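Local coordinates for protein D-mannose isomerase (PDB 5X32) that catalyses the reversible isomerization of D-mannose to D-fructose and, less efficiently, acts on D-lyxose, while leaving D-glucose unconverted, at residues N48-V53 with Y96-G102. Sequence-based numbering, arbitrary orientation.
Sequences NTRHLV and YVWLLDG
His51 presents an edge of its imidazole to the face of the Trp98 indole, a T-shaped pair whose ring planes meet at 68° and whose centroids, taken on the six-membered ring of Trp98, lie 4.3 Å apart. The edge in question is CE1 and NE2: His51 NE2 is 3.3 Å from Trp98 CE2, while CE1 stands over the indole toward its rim. The rotation of the imidazole is set by its ND1, which accepts a hydrogen bond from Val53 N (2.9 Å), with the donor practically in the ring plane; this makes His51 the N-cap of helix 52-69. Trp98 O lies over the centre of one imidazole face. With CG anti to the backbone N in both residues (chi1 -166° in His51, -176° in Trp98), the two side chains run side by side in the same direction. The backbones beneath form an antiparallel ladder, in which Arg50 N donates to Leu100 O and Leu100 N to Arg50 O, both 2.9 Å, and Leu52 N extends the pairing to Trp98 O. Strand 49-51 thereby forms an outer strand of a small antiparallel sheet in the (alpha/alpha)6 barrel of the N-acylglucosamine 2-epimerase family, and the chain passes directly from that strand into helix 52-69, where the Val53 side chain is about 8 Å from that of His380, by similarity a proton donor/acceptor. Trp98 and Leu99 together face Asp107 of the next strand as a classic beta bulge. On the His51 side of the sheet, Leu99 crosses the imidazole at about a right angle, its CD1 3.4 Å from His51 CD2. Leu52 instead directs CD2 at Tyr96 CB (3.8 Å), and Val53 CG2 meets the indole at CH2. With an alanine in place of Trp98, the CE1-NE2 edge of His51 is likely to lose its aromatic partner, and Val53 CG2 its indole contact.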
loop_
_atom_site.group_PDB
_atom_site.type_symbol
_atom_site.label_atom_id
_atom_site.label_comp_id
_atom_site.label_asym_id
_atom_site.label_seq_id
_atom_site.Cartn_x
_atom_site.Cartn_y
_atom_site.Cartn_z
ATOM N N ASN A 48 15.885 -17.121 0.509
ATOM C CA ASN A 48 16.818 -16.465 -0.374
ATOM C C ASN A 48 16.212 -15.366 -1.224
ATOM O O ASN A 48 16.712 -14.252 -1.242
ATOM C CB ASN A 48 17.461 -17.507 -1.287
ATOM C CG ASN A 48 18.254 -18.537 -0.517
ATOM O OD1 ASN A 48 18.980 -18.203 0.431
ATOM N ND2 ASN A 48 18.137 -19.790 -0.925
ATOM N N THR A 49 15.095 -15.655 -1.872
ATOM C CA THR A 49 14.523 -14.686 -2.781
ATOM C C THR A 49 14.012 -13.465 -2.043
ATOM O O THR A 49 13.263 -13.563 -1.082
ATOM C CB THR A 49 13.407 -15.321 -3.592
ATOM O OG1 THR A 49 13.950 -16.437 -4.303
ATOM C CG2 THR A 49 12.830 -14.330 -4.598
ATOM N N ARG A 50 14.438 -12.304 -2.510
ATOM C CA ARG A 50 13.998 -11.062 -1.923
ATOM C C ARG A 50 13.593 -10.031 -2.943
ATOM O O ARG A 50 14.166 -9.919 -4.038
ATOM C CB ARG A 50 15.057 -10.508 -0.979
ATOM C CG ARG A 50 15.039 -11.306 0.297
ATOM C CD ARG A 50 16.298 -11.248 1.069
ATOM N NE ARG A 50 16.479 -12.495 1.804
ATOM C CZ ARG A 50 17.028 -12.562 3.006
ATOM N NH1 ARG A 50 17.417 -11.450 3.615
ATOM N NH2 ARG A 50 17.159 -13.735 3.601
ATOM N N HIS A 51 12.572 -9.284 -2.546
ATOM C CA HIS A 51 11.931 -8.322 -3.420
ATOM C C HIS A 51 11.966 -6.952 -2.781
ATOM O O HIS A 51 11.735 -6.807 -1.576
ATOM C CB HIS A 51 10.485 -8.734 -3.696
ATOM C CG HIS A 51 9.855 -8.004 -4.835
ATOM N ND1 HIS A 51 9.590 -6.652 -4.798
ATOM C CD2 HIS A 51 9.420 -8.442 -6.040
ATOM C CE1 HIS A 51 9.047 -6.282 -5.943
ATOM N NE2 HIS A 51 8.928 -7.348 -6.712
ATOM N N LEU A 52 12.216 -5.947 -3.607
ATOM C CA LEU A 52 12.330 -4.586 -3.127
ATOM C C LEU A 52 11.080 -4.171 -2.335
ATOM O O LEU A 52 11.201 -3.516 -1.294
ATOM C CB LEU A 52 12.535 -3.641 -4.308
ATOM C CG LEU A 52 12.724 -2.168 -3.982
ATOM C CD1 LEU A 52 14.014 -1.984 -3.147
ATOM C CD2 LEU A 52 12.730 -1.379 -5.259
ATOM N N VAL A 53 9.899 -4.601 -2.792
ATOM C CA VAL A 53 8.644 -4.199 -2.146
ATOM C C VAL A 53 8.549 -4.748 -0.711
ATOM O O VAL A 53 8.130 -4.030 0.193
ATOM C CB VAL A 53 7.398 -4.623 -2.996
ATOM C CG1 VAL A 53 6.075 -4.320 -2.277
ATOM C CG2 VAL A 53 7.417 -3.915 -4.333
ATOM N N TYR A 96 17.307 0.674 -7.959
ATOM C CA TYR A 96 17.235 -0.378 -6.951
ATOM C C TYR A 96 16.921 -1.719 -7.568
ATOM O O TYR A 96 16.074 -1.829 -8.452
ATOM C CB TYR A 96 16.194 -0.042 -5.889
ATOM C CG TYR A 96 16.613 1.111 -5.007
ATOM C CD1 TYR A 96 16.581 2.425 -5.481
ATOM C CD2 TYR A 96 17.040 0.893 -3.704
ATOM C CE1 TYR A 96 16.963 3.486 -4.683
ATOM C CE2 TYR A 96 17.419 1.953 -2.893
ATOM C CZ TYR A 96 17.375 3.249 -3.389
ATOM O OH TYR A 96 17.747 4.309 -2.590
ATOM N N VAL A 97 17.636 -2.737 -7.099
ATOM C CA VAL A 97 17.412 -4.104 -7.535
ATOM C C VAL A 97 15.971 -4.521 -7.173
ATOM O O VAL A 97 15.536 -4.395 -6.021
ATOM C CB VAL A 97 18.453 -5.056 -6.900
ATOM C CG1 VAL A 97 18.170 -6.509 -7.270
ATOM C CG2 VAL A 97 19.855 -4.656 -7.346
ATOM N N TRP A 98 15.228 -4.967 -8.181
ATOM C CA TRP A 98 13.819 -5.318 -8.031
ATOM C C TRP A 98 13.711 -6.696 -7.401
ATOM O O TRP A 98 12.938 -6.907 -6.456
ATOM C CB TRP A 98 13.129 -5.251 -9.396
ATOM C CG TRP A 98 11.648 -5.501 -9.447
ATOM C CD1 TRP A 98 11.005 -6.563 -10.033
ATOM C CD2 TRP A 98 10.619 -4.665 -8.904
ATOM N NE1 TRP A 98 9.652 -6.423 -9.904
ATOM C CE2 TRP A 98 9.385 -5.269 -9.211
ATOM C CE3 TRP A 98 10.622 -3.460 -8.195
ATOM C CZ2 TRP A 98 8.169 -4.717 -8.824
ATOM C CZ3 TRP A 98 9.413 -2.920 -7.809
ATOM C CH2 TRP A 98 8.202 -3.552 -8.123
ATOM N N LEU A 99 14.519 -7.629 -7.896
ATOM C CA LEU A 99 14.466 -8.976 -7.343
ATOM C C LEU A 99 15.851 -9.616 -7.256
ATOM O O LEU A 99 16.654 -9.511 -8.190
ATOM C CB LEU A 99 13.554 -9.848 -8.200
ATOM C CG LEU A 99 13.019 -11.083 -7.492
ATOM C CD1 LEU A 99 11.994 -10.667 -6.435
ATOM C CD2 LEU A 99 12.444 -12.067 -8.479
ATOM N N LEU A 100 16.117 -10.343 -6.178
ATOM C CA LEU A 100 17.460 -10.887 -5.995
ATOM C C LEU A 100 17.475 -12.196 -5.213
ATOM O O LEU A 100 16.613 -12.437 -4.371
ATOM C CB LEU A 100 18.342 -9.827 -5.310
ATOM C CG LEU A 100 17.924 -9.327 -3.919
ATOM C CD1 LEU A 100 18.392 -10.265 -2.793
ATOM C CD2 LEU A 100 18.376 -7.900 -3.655
ATOM N N ASP A 101 18.475 -13.030 -5.482
ATOM C CA ASP A 101 18.693 -14.283 -4.753
ATOM C C ASP A 101 20.136 -14.310 -4.291
ATOM O O ASP A 101 21.041 -14.443 -5.111
ATOM C CB ASP A 101 18.401 -15.504 -5.645
ATOM C CG ASP A 101 18.521 -16.847 -4.898
ATOM O OD1 ASP A 101 19.237 -16.908 -3.877
ATOM O OD2 ASP A 101 17.925 -17.859 -5.351
ATOM N N GLY A 102 20.341 -14.207 -2.981
ATOM C CA GLY A 102 21.674 -14.154 -2.420
ATOM C C GLY A 102 22.509 -13.023 -2.994
ATOM O O GLY A 102 22.101 -11.855 -2.983
#